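Local coordinates for protein transcriptional regulator (Aquifex aeolicus, PDB 2EH3) that probably binds DNA through a helix-turn-helix and regulates transcription as a two-subunit member of the TetR/AcrR family, at residues 12-20 with 89-97; 114-122 with 132-140. All coordinates share one frame; numbering follows the deposited sequence.

Contact 1: 12-20 with 89-97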
ATOM      1  N   LYS A  12       5.149   7.446 -19.541  1.00  9.90           N
ATOM      2  CA  LYS A  12       4.783   7.745 -18.146  1.00 10.90           C
ATOM      3  C   LYS A  12       3.419   8.406 -18.132  1.00 11.72           C
ATOM      4  O   LYS A  12       2.572   8.090 -17.286  1.00 11.10           O
ATOM      5  CB  LYS A  12       5.824   8.668 -17.485  1.00 12.65           C
ATOM      6  CG  LYS A  12       7.067   7.944 -17.030  1.00 16.06           C
ATOM      7  CD  LYS A  12       8.001   8.846 -16.214  1.00 18.07           C
ATOM      8  CE  LYS A  12       8.715   9.823 -17.100  1.00 19.82           C
ATOM      9  NZ  LYS A  12       9.984  10.303 -16.448  1.00 20.42           N
ATOM     10  N   GLU A  13       3.185   9.312 -19.082  1.00 11.05           N
ATOM     11  CA  GLU A  13       1.897   9.983 -19.147  1.00 12.57           C
ATOM     12  C   GLU A  13       0.750   9.016 -19.434  1.00 11.02           C
ATOM     13  O   GLU A  13      -0.255   9.031 -18.705  1.00 11.11           O
ATOM     14  CB  GLU A  13       1.916  11.074 -20.230  1.00 13.18           C
ATOM     15  CG  GLU A  13       2.605  12.357 -19.773  1.00 23.22           C
ATOM     16  CD  GLU A  13       2.018  12.881 -18.467  1.00 25.29           C
ATOM     17  OE1 GLU A  13       0.766  12.868 -18.323  1.00 30.10           O
ATOM     18  OE2 GLU A  13       2.804  13.311 -17.594  1.00 31.15           O
ATOM     19  N   LEU A  14       0.899   8.179 -20.459  1.00 11.52           N
ATOM     20  CA  LEU A  14      -0.167   7.243 -20.797  1.00 11.07           C
ATOM     21  C   LEU A  14      -0.383   6.189 -19.710  1.00 10.99           C
ATOM     22  O   LEU A  14      -1.517   5.870 -19.397  1.00 10.51           O
ATOM     23  CB  LEU A  14       0.094   6.553 -22.144  1.00 12.16           C
ATOM     24  CG  LEU A  14       0.046   7.531 -23.312  1.00 12.27           C
ATOM     25  CD1 LEU A  14       0.261   6.751 -24.585  1.00 15.71           C
ATOM     26  CD2 LEU A  14      -1.293   8.298 -23.323  1.00 15.71           C
ATOM     27  N   PHE A  15       0.692   5.635 -19.142  1.00  9.62           N
ATOM     28  CA  PHE A  15       0.518   4.631 -18.082  1.00 10.11           C
ATOM     29  C   PHE A  15      -0.181   5.260 -16.870  1.00  9.45           C
ATOM     30  O   PHE A  15      -0.994   4.608 -16.211  1.00 11.44           O
ATOM     31  CB  PHE A  15       1.860   4.050 -17.630  1.00 10.85           C
ATOM     32  CG  PHE A  15       2.579   3.230 -18.678  1.00 10.47           C
ATOM     33  CD1 PHE A  15       1.900   2.676 -19.767  1.00 12.80           C
ATOM     34  CD2 PHE A  15       3.944   2.979 -18.544  1.00 10.84           C
ATOM     35  CE1 PHE A  15       2.584   1.870 -20.704  1.00 12.30           C
ATOM     36  CE2 PHE A  15       4.632   2.174 -19.477  1.00 10.65           C
ATOM     37  CZ  PHE A  15       3.945   1.619 -20.553  1.00 11.37           C
ATOM     38  N   PHE A  16       0.166   6.505 -16.539  1.00  9.71           N
ATOM     39  CA  PHE A  16      -0.463   7.215 -15.426  1.00 10.68           C
ATOM     40  C   PHE A  16      -1.956   7.389 -15.702  1.00 11.12           C
ATOM     41  O   PHE A  16      -2.808   7.105 -14.851  1.00 12.38           O
ATOM     42  CB  PHE A  16       0.195   8.592 -15.239  1.00 12.00           C
ATOM     43  CG  PHE A  16      -0.483   9.467 -14.218  1.00 12.00           C
ATOM     44  CD1 PHE A  16      -0.441   9.143 -12.872  1.00 12.52           C
ATOM     45  CD2 PHE A  16      -1.173  10.608 -14.614  1.00 12.82           C
ATOM     46  CE1 PHE A  16      -1.079   9.942 -11.925  1.00 14.66           C
ATOM     47  CE2 PHE A  16      -1.808  11.411 -13.683  1.00 13.68           C
ATOM     48  CZ  PHE A  16      -1.762  11.079 -12.334  1.00 14.45           C
ATOM     49  N   GLU A  17      -2.265   7.820 -16.913  1.00 12.09           N
ATOM     50  CA  GLU A  17      -3.656   8.038 -17.304  1.00 13.46           C
ATOM     51  C   GLU A  17      -4.514   6.786 -17.404  1.00 13.66           C
ATOM     52  O   GLU A  17      -5.661   6.796 -16.949  1.00 13.77           O
ATOM     53  CB  GLU A  17      -3.722   8.782 -18.645  1.00 16.73           C
ATOM     54  CG  GLU A  17      -3.313  10.256 -18.564  1.00 21.48           C
ATOM     55  CD  GLU A  17      -4.177  11.067 -17.608  1.00 24.56           C
ATOM     56  OE1 GLU A  17      -5.416  10.980 -17.691  1.00 26.76           O
ATOM     57  OE2 GLU A  17      -3.615  11.809 -16.776  1.00 28.56           O
ATOM     58  N   LYS A  18      -3.977   5.713 -17.965  1.00 12.49           N
ATOM     59  CA  LYS A  18      -4.814   4.540 -18.145  1.00 13.94           C
ATOM     60  C   LYS A  18      -4.211   3.172 -17.911  1.00 11.83           C
ATOM     61  O   LYS A  18      -4.783   2.152 -18.308  1.00 12.39           O
ATOM     62  CB  LYS A  18      -5.465   4.623 -19.517  1.00 14.83           C
ATOM     63  CG  LYS A  18      -4.480   4.476 -20.643  1.00 12.36           C
ATOM     64  CD  LYS A  18      -4.933   5.341 -21.786  1.00 16.21           C
ATOM     65  CE  LYS A  18      -4.200   4.995 -23.070  1.00 15.74           C
ATOM     66  NZ  LYS A  18      -4.588   3.665 -23.560  1.00 18.70           N
ATOM     67  N   GLY A  19      -3.053   3.151 -17.252  1.00 10.53           N
ATOM     68  CA  GLY A  19      -2.428   1.885 -16.903  1.00 10.18           C
ATOM     69  C   GLY A  19      -1.518   1.245 -17.931  1.00 11.34           C
ATOM     70  O   GLY A  19      -1.618   1.519 -19.119  1.00 12.61           O
ATOM     71  N   TYR A  20      -0.624   0.385 -17.449  1.00 10.57           N
ATOM     72  CA  TYR A  20       0.314  -0.344 -18.300  1.00 11.19           C
ATOM     73  C   TYR A  20      -0.406  -1.339 -19.227  1.00 11.88           C
ATOM     74  O   TYR A  20      -0.195  -1.316 -20.437  1.00 11.85           O
ATOM     75  CB  TYR A  20       1.305  -1.104 -17.420  1.00 10.89           C
ATOM     76  CG  TYR A  20       2.242  -1.994 -18.192  1.00 10.93           C
ATOM     77  CD1 TYR A  20       3.421  -1.474 -18.772  1.00 11.06           C
ATOM     78  CD2 TYR A  20       1.990  -3.356 -18.308  1.00 11.11           C
ATOM     79  CE1 TYR A  20       4.327  -2.304 -19.429  1.00 11.73           C
ATOM     80  CE2 TYR A  20       2.881  -4.185 -18.972  1.00 13.65           C
ATOM     81  CZ  TYR A  20       4.043  -3.659 -19.520  1.00 12.54           C
ATOM     82  OH  TYR A  20       4.936  -4.511 -20.129  1.00 14.79           O
ATOM     83  N   LYS A  89       3.691  10.768 -10.697  1.00 11.57           N
ATOM     84  CA  LYS A  89       3.102   9.931 -11.748  1.00 12.31           C
ATOM     85  C   LYS A  89       3.760   8.561 -11.734  1.00 11.61           C
ATOM     86  O   LYS A  89       3.102   7.532 -11.933  1.00 10.56           O
ATOM     87  CB  LYS A  89       3.244  10.622 -13.120  1.00 13.67           C
ATOM     88  CG  LYS A  89       2.312  11.838 -13.239  1.00 19.81           C
ATOM     89  CD  LYS A  89       2.396  12.475 -14.618  1.00 22.17           C
ATOM     90  CE  LYS A  89       1.624  13.793 -14.663  1.00 24.20           C
ATOM     91  NZ  LYS A  89       0.166  13.603 -14.482  1.00 27.89           N
ATOM     92  N   VAL A  90       5.065   8.521 -11.472  1.00 10.71           N
ATOM     93  CA  VAL A  90       5.754   7.247 -11.423  1.00  9.61           C
ATOM     94  C   VAL A  90       5.366   6.501 -10.144  1.00  9.35           C
ATOM     95  O   VAL A  90       5.274   5.281 -10.158  1.00  8.54           O
ATOM     96  CB  VAL A  90       7.285   7.442 -11.517  1.00  8.87           C
ATOM     97  CG1 VAL A  90       8.010   6.101 -11.403  1.00 11.96           C
ATOM     98  CG2 VAL A  90       7.626   8.129 -12.837  1.00 11.16           C
ATOM     99  N   VAL A  91       5.134   7.234  -9.053  1.00  8.82           N
ATOM    100  CA  VAL A  91       4.719   6.598  -7.816  1.00  9.38           C
ATOM    101  C   VAL A  91       3.381   5.908  -8.058  1.00 10.48           C
ATOM    102  O   VAL A  91       3.165   4.793  -7.600  1.00  9.30           O
ATOM    103  CB  VAL A  91       4.579   7.635  -6.668  1.00 12.69           C
ATOM    104  CG1 VAL A  91       3.926   6.975  -5.451  1.00 15.82           C
ATOM    105  CG2 VAL A  91       5.957   8.187  -6.307  1.00 13.30           C
ATOM    106  N   TYR A  92       2.491   6.567  -8.803  1.00  9.59           N
ATOM    107  CA  TYR A  92       1.183   5.999  -9.114  1.00 10.51           C
ATOM    108  C   TYR A  92       1.367   4.715  -9.952  1.00  9.87           C
ATOM    109  O   TYR A  92       0.753   3.671  -9.671  1.00 10.03           O
ATOM    110  CB  TYR A  92       0.371   7.077  -9.847  1.00 11.25           C
ATOM    111  CG  TYR A  92      -1.070   6.756 -10.040  1.00 12.70           C
ATOM    112  CD1 TYR A  92      -1.467   5.910 -11.072  1.00 15.56           C
ATOM    113  CD2 TYR A  92      -2.041   7.289  -9.198  1.00 14.53           C
ATOM    114  CE1 TYR A  92      -2.799   5.601 -11.261  1.00 16.34           C
ATOM    115  CE2 TYR A  92      -3.371   6.990  -9.374  1.00 17.67           C
ATOM    116  CZ  TYR A  92      -3.746   6.148 -10.402  1.00 18.72           C
ATOM    117  OH  TYR A  92      -5.073   5.841 -10.570  1.00 21.77           O
ATOM    118  N   ILE A  93       2.235   4.762 -10.966  1.00  9.66           N
ATOM    119  CA  ILE A  93       2.496   3.586 -11.805  1.00 10.64           C
ATOM    120  C   ILE A  93       3.093   2.443 -10.957  1.00  9.73           C
ATOM    121  O   ILE A  93       2.719   1.263 -11.077  1.00  9.83           O
ATOM    122  CB  ILE A  93       3.466   4.004 -12.958  1.00  9.50           C
ATOM    123  CG1 ILE A  93       2.729   4.963 -13.908  1.00 10.34           C
ATOM    124  CG2 ILE A  93       3.972   2.763 -13.724  1.00 11.00           C
ATOM    125  CD1 ILE A  93       3.675   5.759 -14.869  1.00 10.81           C
ATOM    126  N   PHE A  94       4.031   2.801 -10.083  1.00 10.83           N
ATOM    127  CA  PHE A  94       4.676   1.853  -9.200  1.00  9.85           C
ATOM    128  C   PHE A  94       3.634   1.044  -8.397  1.00  9.60           C
ATOM    129  O   PHE A  94       3.720  -0.182  -8.283  1.00  9.79           O
ATOM    130  CB  PHE A  94       5.579   2.669  -8.261  1.00  9.73           C
ATOM    131  CG  PHE A  94       6.528   1.862  -7.423  1.00 12.95           C
ATOM    132  CD1 PHE A  94       7.496   1.061  -8.005  1.00 13.54           C
ATOM    133  CD2 PHE A  94       6.485   1.972  -6.040  1.00 14.17           C
ATOM    134  CE1 PHE A  94       8.419   0.373  -7.219  1.00 13.76           C
ATOM    135  CE2 PHE A  94       7.405   1.286  -5.239  1.00 14.12           C
ATOM    136  CZ  PHE A  94       8.371   0.487  -5.839  1.00 15.44           C
ATOM    137  N   LEU A  95       2.654   1.735  -7.828  1.00  9.54           N
ATOM    138  CA  LEU A  95       1.615   1.012  -7.090  1.00 10.14           C
ATOM    139  C   LEU A  95       0.624   0.242  -7.973  1.00 10.49           C
ATOM    140  O   LEU A  95       0.469  -0.995  -7.851  1.00 10.21           O
ATOM    141  CB  LEU A  95       0.846   2.015  -6.216  1.00 11.15           C
ATOM    142  CG  LEU A  95      -0.406   1.524  -5.491  1.00 15.35           C
ATOM    143  CD1 LEU A  95      -0.106   0.329  -4.614  1.00 17.56           C
ATOM    144  CD2 LEU A  95      -0.976   2.678  -4.660  1.00 15.47           C
ATOM    145  N   PHE A  96      -0.005   0.944  -8.906  1.00 10.12           N
ATOM    146  CA  PHE A  96      -1.069   0.314  -9.672  1.00  9.86           C
ATOM    147  C   PHE A  96      -0.684  -0.591 -10.799  1.00 10.95           C
ATOM    148  O   PHE A  96      -1.462  -1.478 -11.162  1.00 12.48           O
ATOM    149  CB  PHE A  96      -2.043   1.393 -10.125  1.00  9.81           C
ATOM    150  CG  PHE A  96      -2.729   2.066  -8.977  1.00 10.48           C
ATOM    151  CD1 PHE A  96      -3.581   1.335  -8.137  1.00 12.05           C
ATOM    152  CD2 PHE A  96      -2.511   3.412  -8.699  1.00 11.10           C
ATOM    153  CE1 PHE A  96      -4.206   1.937  -7.041  1.00 12.67           C
ATOM    154  CE2 PHE A  96      -3.134   4.014  -7.601  1.00 12.90           C
ATOM    155  CZ  PHE A  96      -3.982   3.282  -6.775  1.00 10.93           C
ATOM    156  N   ASP A  97       0.512  -0.381 -11.348  1.00  9.54           N
ATOM    157  CA  ASP A  97       1.015  -1.239 -12.404  1.00 10.64           C
ATOM    158  C   ASP A  97       2.044  -2.286 -11.949  1.00 11.34           C
ATOM    159  O   ASP A  97       2.241  -3.305 -12.648  1.00 13.17           O
ATOM    160  CB  ASP A  97       1.598  -0.400 -13.532  1.00 10.31           C
ATOM    161  CG  ASP A  97       0.551   0.443 -14.204  1.00 12.39           C
ATOM    162  OD1 ASP A  97      -0.476  -0.106 -14.640  1.00 13.50           O
ATOM    163  OD2 ASP A  97       0.775   1.665 -14.268  1.00 13.42           O
TER
HETATM  164  O   HOH W   1      -1.431  13.414 -16.762  1.00 42.95           O
HETATM  165  O   HOH W   2      -1.016   3.572 -13.679  1.00 15.85           O
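The ring of Phe16 carries Lys89 over one face and Tyr92 CB at its edge. Lys89 CG sits 3.8 Å from the Phe16 centroid, near the ring normal, a CH-pi contact; the side chains cross at about a right angle. Phe16 turns its edge to the face of Tyr92 in a T-shaped pair, planes at 74°; Phe96 covers the other face, CD2 over the ring centre, and the Tyr92 hydroxyl bonds Arg105 of the second subunit. Lys89 bends at its last torsion (chi4 -66°), bringing NZ to a water that accepts its proton and donates to Glu13 OE1 and Glu17 OE2; the direct Glu13 pairing is long. This is the TetR-family junction where the first helix of the DNA-binding domain leans on the regulatory domain, axes of segments 12-18 and 89-97 approaching to 9.0 Å. Replacing Phe16 by an alanine would probably leave Lys89 CG without its ring and that one face of Tyr92 without its edge partner. Ile93 CD1 reaches Phe15 CB at 3.7 Å. Just past Gly19, Tyr20 N gives Asp97 OD1 a nearly straight bond of 2.9 Å, from above the carboxylate plane, while a second water donates to Phe15 O and Asp97 OD2.

Contact 2: 114-122 with 132-140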
ATOM      1  N   ASP A 114      15.328  -2.110  -1.366  1.00 14.22           N
ATOM      2  CA  ASP A 114      16.581  -1.395  -1.572  1.00 15.66           C
ATOM      3  C   ASP A 114      16.545  -0.050  -0.888  1.00 15.74           C
ATOM      4  O   ASP A 114      17.526   0.350  -0.245  1.00 15.71           O
ATOM      5  CB  ASP A 114      16.885  -1.164  -3.049  1.00 18.31           C
ATOM      6  CG  ASP A 114      18.247  -0.506  -3.255  1.00 20.51           C
ATOM      7  OD1 ASP A 114      19.272  -1.160  -2.973  1.00 23.55           O
ATOM      8  OD2 ASP A 114      18.296   0.670  -3.667  1.00 23.18           O
ATOM      9  N   ALA A 115      15.430   0.664  -1.018  1.00 15.08           N
ATOM     10  CA  ALA A 115      15.315   1.963  -0.370  1.00 14.69           C
ATOM     11  C   ALA A 115      15.417   1.760   1.147  1.00 15.45           C
ATOM     12  O   ALA A 115      16.057   2.555   1.849  1.00 16.12           O
ATOM     13  CB  ALA A 115      13.971   2.615  -0.721  1.00 16.72           C
ATOM     14  N   LYS A 116      14.775   0.702   1.652  1.00 15.44           N
ATOM     15  CA  LYS A 116      14.806   0.422   3.084  1.00 15.95           C
ATOM     16  C   LYS A 116      16.232   0.134   3.552  1.00 13.95           C
ATOM     17  O   LYS A 116      16.647   0.641   4.602  1.00 15.01           O
ATOM     18  CB  LYS A 116      13.910  -0.772   3.421  1.00 17.07           C
ATOM     19  CG  LYS A 116      13.598  -0.873   4.904  1.00 20.20           C
ATOM     20  CD  LYS A 116      12.439  -1.823   5.144  1.00 24.79           C
ATOM     21  CE  LYS A 116      12.916  -3.209   5.532  1.00 27.96           C
ATOM     22  NZ  LYS A 116      13.434  -3.227   6.921  1.00 27.77           N
ATOM     23  N   ARG A 117      16.974  -0.663   2.778  1.00 15.18           N
ATOM     24  CA  ARG A 117      18.353  -0.983   3.140  1.00 15.03           C
ATOM     25  C   ARG A 117      19.194   0.287   3.200  1.00 13.91           C
ATOM     26  O   ARG A 117      19.978   0.472   4.137  1.00 13.73           O
ATOM     27  CB  ARG A 117      18.995  -1.955   2.138  1.00 19.52           C
ATOM     28  CG  ARG A 117      18.529  -3.405   2.258  1.00 24.88           C
ATOM     29  CD  ARG A 117      19.452  -4.351   1.469  1.00 28.23           C
ATOM     30  NE  ARG A 117      19.526  -4.037   0.038  1.00 32.50           N
ATOM     31  CZ  ARG A 117      18.635  -4.441  -0.867  1.00 33.40           C
ATOM     32  NH1 ARG A 117      17.604  -5.180  -0.492  1.00 35.65           N
ATOM     33  NH2 ARG A 117      18.773  -4.106  -2.142  1.00 34.38           N
ATOM     34  N   ARG A 118      19.021   1.177   2.222  1.00 13.87           N
ATOM     35  CA  ARG A 118      19.797   2.410   2.220  1.00 12.80           C
ATOM     36  C   ARG A 118      19.429   3.331   3.369  1.00 12.47           C
ATOM     37  O   ARG A 118      20.296   3.975   3.978  1.00 12.24           O
ATOM     38  CB  ARG A 118      19.612   3.144   0.891  1.00 13.45           C
ATOM     39  CG  ARG A 118      20.207   2.381  -0.240  1.00 13.74           C
ATOM     40  CD  ARG A 118      19.938   3.079  -1.552  1.00 13.60           C
ATOM     41  NE  ARG A 118      20.470   2.307  -2.676  1.00 17.47           N
ATOM     42  CZ  ARG A 118      21.724   2.413  -3.108  1.00 20.80           C
ATOM     43  NH1 ARG A 118      22.562   3.253  -2.513  1.00 22.16           N
ATOM     44  NH2 ARG A 118      22.128   1.684  -4.133  1.00 22.72           N
ATOM     45  N   PHE A 119      18.139   3.424   3.663  1.00 11.57           N
ATOM     46  CA  PHE A 119      17.698   4.249   4.746  1.00 11.27           C
ATOM     47  C   PHE A 119      18.245   3.685   6.063  1.00 10.78           C
ATOM     48  O   PHE A 119      18.695   4.430   6.949  1.00 10.47           O
ATOM     49  CB  PHE A 119      16.170   4.292   4.742  1.00 12.76           C
ATOM     50  CG  PHE A 119      15.593   5.230   5.741  1.00 17.20           C
ATOM     51  CD1 PHE A 119      16.200   6.453   6.029  1.00 16.49           C
ATOM     52  CD2 PHE A 119      14.402   4.887   6.392  1.00 17.37           C
ATOM     53  CE1 PHE A 119      15.630   7.330   6.952  1.00 18.80           C
ATOM     54  CE2 PHE A 119      13.829   5.747   7.308  1.00 20.58           C
ATOM     55  CZ  PHE A 119      14.437   6.970   7.592  1.00 20.03           C
ATOM     56  N   GLU A 120      18.198   2.367   6.198  1.00 11.67           N
ATOM     57  CA  GLU A 120      18.718   1.743   7.416  1.00 13.79           C
ATOM     58  C   GLU A 120      20.172   2.065   7.618  1.00 12.64           C
ATOM     59  O   GLU A 120      20.581   2.420   8.744  1.00 11.59           O
ATOM     60  CB  GLU A 120      18.578   0.220   7.380  1.00 14.44           C
ATOM     61  CG  GLU A 120      17.237  -0.204   7.801  1.00 19.54           C
ATOM     62  CD  GLU A 120      17.166  -1.642   8.198  1.00 17.83           C
ATOM     63  OE1 GLU A 120      16.023  -2.035   8.474  1.00 22.67           O
ATOM     64  OE2 GLU A 120      18.202  -2.377   8.243  1.00 18.83           O
ATOM     65  N   LYS A 121      20.958   1.935   6.543  1.00 12.06           N
ATOM     66  CA  LYS A 121      22.399   2.206   6.605  1.00 13.57           C
ATOM     67  C   LYS A 121      22.633   3.630   7.083  1.00 13.05           C
ATOM     68  O   LYS A 121      23.506   3.888   7.898  1.00 12.97           O
ATOM     69  CB  LYS A 121      23.051   2.005   5.234  1.00 16.53           C
ATOM     70  CG  LYS A 121      23.113   0.528   4.815  1.00 20.73           C
ATOM     71  CD  LYS A 121      23.932   0.297   3.544  1.00 24.97           C
ATOM     72  CE  LYS A 121      23.592  -1.062   2.896  1.00 27.24           C
ATOM     73  NZ  LYS A 121      23.588  -2.206   3.862  1.00 31.50           N
ATOM     74  N   PHE A 122      21.876   4.564   6.530  1.00 10.73           N
ATOM     75  CA  PHE A 122      21.982   5.967   6.947  1.00  9.34           C
ATOM     76  C   PHE A 122      21.656   6.127   8.444  1.00 10.94           C
ATOM     77  O   PHE A 122      22.353   6.840   9.202  1.00 11.78           O
ATOM     78  CB  PHE A 122      21.032   6.800   6.064  1.00 10.10           C
ATOM     79  CG  PHE A 122      20.753   8.179   6.586  1.00  8.37           C
ATOM     80  CD1 PHE A 122      21.621   9.242   6.297  1.00 10.27           C
ATOM     81  CD2 PHE A 122      19.629   8.424   7.374  1.00 10.63           C
ATOM     82  CE1 PHE A 122      21.353  10.512   6.790  1.00 12.20           C
ATOM     83  CE2 PHE A 122      19.350   9.703   7.877  1.00 12.69           C
ATOM     84  CZ  PHE A 122      20.222  10.746   7.578  1.00 12.71           C
ATOM     85  N   GLU A 132      16.807  -0.233  12.544  1.00 11.39           N
ATOM     86  CA  GLU A 132      15.924  -1.201  11.959  1.00 11.47           C
ATOM     87  C   GLU A 132      14.456  -0.862  12.233  1.00 13.17           C
ATOM     88  O   GLU A 132      13.631  -0.883  11.310  1.00 16.70           O
ATOM     89  CB  GLU A 132      16.281  -2.578  12.508  1.00  9.54           C
ATOM     90  CG  GLU A 132      17.667  -3.044  11.983  1.00 10.59           C
ATOM     91  CD  GLU A 132      18.893  -2.649  12.844  1.00  9.88           C
ATOM     92  OE1 GLU A 132      18.848  -1.755  13.693  1.00  9.40           O
ATOM     93  OE2 GLU A 132      19.954  -3.265  12.608  1.00  7.66           O
ATOM     94  N   ILE A 133      14.145  -0.506  13.473  1.00 10.49           N
ATOM     95  CA  ILE A 133      12.784  -0.151  13.887  1.00 10.38           C
ATOM     96  C   ILE A 133      12.334   1.145  13.216  1.00  9.41           C
ATOM     97  O   ILE A 133      11.227   1.240  12.669  1.00  9.88           O
ATOM     98  CB  ILE A 133      12.719   0.061  15.444  1.00 12.62           C
ATOM     99  CG1 ILE A 133      13.207  -1.196  16.168  1.00 14.72           C
ATOM    100  CG2 ILE A 133      11.297   0.432  15.865  1.00 17.44           C
ATOM    101  CD1 ILE A 133      13.428  -1.027  17.657  1.00 17.07           C
ATOM    102  N   LEU A 134      13.203   2.140  13.266  1.00  9.84           N
ATOM    103  CA  LEU A 134      12.881   3.442  12.691  1.00  9.53           C
ATOM    104  C   LEU A 134      12.643   3.350  11.202  1.00  9.23           C
ATOM    105  O   LEU A 134      11.780   4.057  10.661  1.00 10.04           O
ATOM    106  CB  LEU A 134      14.032   4.416  12.942  1.00 10.35           C
ATOM    107  CG  LEU A 134      14.182   4.956  14.360  1.00 11.57           C
ATOM    108  CD1 LEU A 134      15.580   5.616  14.537  1.00 13.69           C
ATOM    109  CD2 LEU A 134      13.046   5.950  14.617  1.00 12.17           C
ATOM    110  N   SER A 135      13.380   2.482  10.513  1.00 10.42           N
ATOM    111  CA  SER A 135      13.184   2.399   9.071  1.00  9.67           C
ATOM    112  C   SER A 135      11.777   1.906   8.743  1.00 11.60           C
ATOM    113  O   SER A 135      11.173   2.415   7.800  1.00 13.30           O
ATOM    114  CB  SER A 135      14.232   1.483   8.410  1.00 11.89           C
ATOM    115  OG  SER A 135      14.010   0.114   8.733  1.00 14.86           O
ATOM    116  N   GLU A 136      11.263   0.938   9.516  1.00 11.62           N
ATOM    117  CA  GLU A 136       9.931   0.383   9.329  1.00 11.68           C
ATOM    118  C   GLU A 136       8.878   1.449   9.609  1.00 11.29           C
ATOM    119  O   GLU A 136       7.927   1.652   8.820  1.00 10.64           O
ATOM    120  CB  GLU A 136       9.690  -0.777  10.291  1.00 15.27           C
ATOM    121  CG  GLU A 136      10.680  -1.940  10.169  1.00 17.36           C
ATOM    122  CD  GLU A 136      10.308  -2.947   9.104  1.00 19.25           C
ATOM    123  OE1 GLU A 136       9.350  -2.694   8.325  1.00 20.27           O
ATOM    124  OE2 GLU A 136      10.996  -3.983   9.040  1.00 17.52           O
ATOM    125  N   ILE A 137       9.040   2.120  10.744  1.00 10.35           N
ATOM    126  CA  ILE A 137       8.097   3.165  11.134  1.00  9.45           C
ATOM    127  C   ILE A 137       8.041   4.297  10.108  1.00  8.87           C
ATOM    128  O   ILE A 137       6.966   4.696   9.636  1.00  9.91           O
ATOM    129  CB  ILE A 137       8.494   3.809  12.469  1.00  9.80           C
ATOM    130  CG1 ILE A 137       8.377   2.788  13.621  1.00 11.06           C
ATOM    131  CG2 ILE A 137       7.591   5.019  12.724  1.00 11.04           C
ATOM    132  CD1 ILE A 137       9.046   3.250  14.921  1.00 10.89           C
ATOM    133  N   ILE A 138       9.206   4.826   9.777  1.00 10.35           N
ATOM    134  CA  ILE A 138       9.259   5.966   8.882  1.00 10.74           C
ATOM    135  C   ILE A 138       8.854   5.639   7.462  1.00 11.36           C
ATOM    136  O   ILE A 138       8.116   6.413   6.842  1.00 11.86           O
ATOM    137  CB  ILE A 138      10.645   6.610   8.964  1.00 11.61           C
ATOM    138  CG1 ILE A 138      10.823   7.156  10.388  1.00 13.39           C
ATOM    139  CG2 ILE A 138      10.770   7.751   7.946  1.00 12.03           C
ATOM    140  CD1 ILE A 138      12.232   7.651  10.696  1.00 14.70           C
ATOM    141  N   LEU A 139       9.286   4.505   6.923  1.00  9.94           N
ATOM    142  CA  LEU A 139       8.841   4.164   5.576  1.00 10.69           C
ATOM    143  C   LEU A 139       7.334   3.931   5.577  1.00 10.40           C
ATOM    144  O   LEU A 139       6.647   4.306   4.632  1.00 10.01           O
ATOM    145  CB  LEU A 139       9.545   2.910   5.050  1.00 15.04           C
ATOM    146  CG  LEU A 139      10.995   3.100   4.612  1.00 18.73           C
ATOM    147  CD1 LEU A 139      11.514   1.786   4.010  1.00 21.20           C
ATOM    148  CD2 LEU A 139      11.088   4.198   3.577  1.00 22.53           C
ATOM    149  N   GLY A 140       6.824   3.314   6.641  1.00  9.09           N
ATOM    150  CA  GLY A 140       5.392   3.082   6.737  1.00  8.99           C
ATOM    151  C   GLY A 140       4.625   4.396   6.762  1.00 10.31           C
ATOM    152  O   GLY A 140       3.633   4.573   6.045  1.00 10.98           O
TER
HETATM  153  O   HOH W   3      13.908  -3.535   9.868  1.00 31.86           O
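Lys116 leaves helix 105-126 and passes obliquely across Leu139 of helix 131-152, in the all-helical regulatory domain of the TetR fold, where the two helices form a hairpin whose segments meet at 129°. Its CB lies 3.6 Å from Leu139 CD1, and CG presses on the same methyl at 3.5 Å, tighter than usual van der Waals contact. CD still borders that methyl; bends at chi3 (98°) and chi4 then carry CE past it toward Glu136. NZ ends between two carboxylates, with weak salt-bridge bonds to Glu136 OE2 at 3.3 Å and, one turn along its own helix, to Glu120 OE1. Glu136 OE2 has its strongest partner, Tyr149, in the second subunit and also forms a salt bridge with Lys163 there, so this charge cluster lies at the dimer interface. The lysine would probably ease the repulsion between the two glutamates that share it.

Beside the charges, Phe119 packs on helix 131-152. With CG opposite the backbone N (chi1 -174°), the ring reaches across to Ile138, whose CB meets it at the edge, 3.7 Å from CE2, while Ser135 CA approaches obliquely. Leu77 of helix 73-86 packs against both Phe119 and Ile138, tying the hairpin to the helix that bears the magnesium ligands.

Glu120 extends beyond CG toward helix 131-152, and its CG lies 3.5 Å from Ser135 CB. The Ser135 hydroxyl stands between two possible acceptors, Glu120 OE1 at 3.0 Å and the backbone Glu132 O at 2.8 Å.

How the contacts relate
The two contacts sit at different levels of the fold. Contact 1 joins the DNA-binding and regulatory domains, whereas contact 2 lies wholly inside the regulatory domain; their centres are 25 Å apart, on opposite sides of the chain's centre, and their nearest atoms stay about 8 Å apart. Helices 88-99 and 105-126 follow each other in sequence, and Phe94 of the first packs on Lys111 and Ile112 of the second. Helix 131-152 serves both, carrying half of contact 2 and later offering Ile151 to Tyr92. Both contacts also touch the second subunit. The magnesium ligands are nearer contact 2: the side chains of Ile138 and Glu78 are about 11 Å apart.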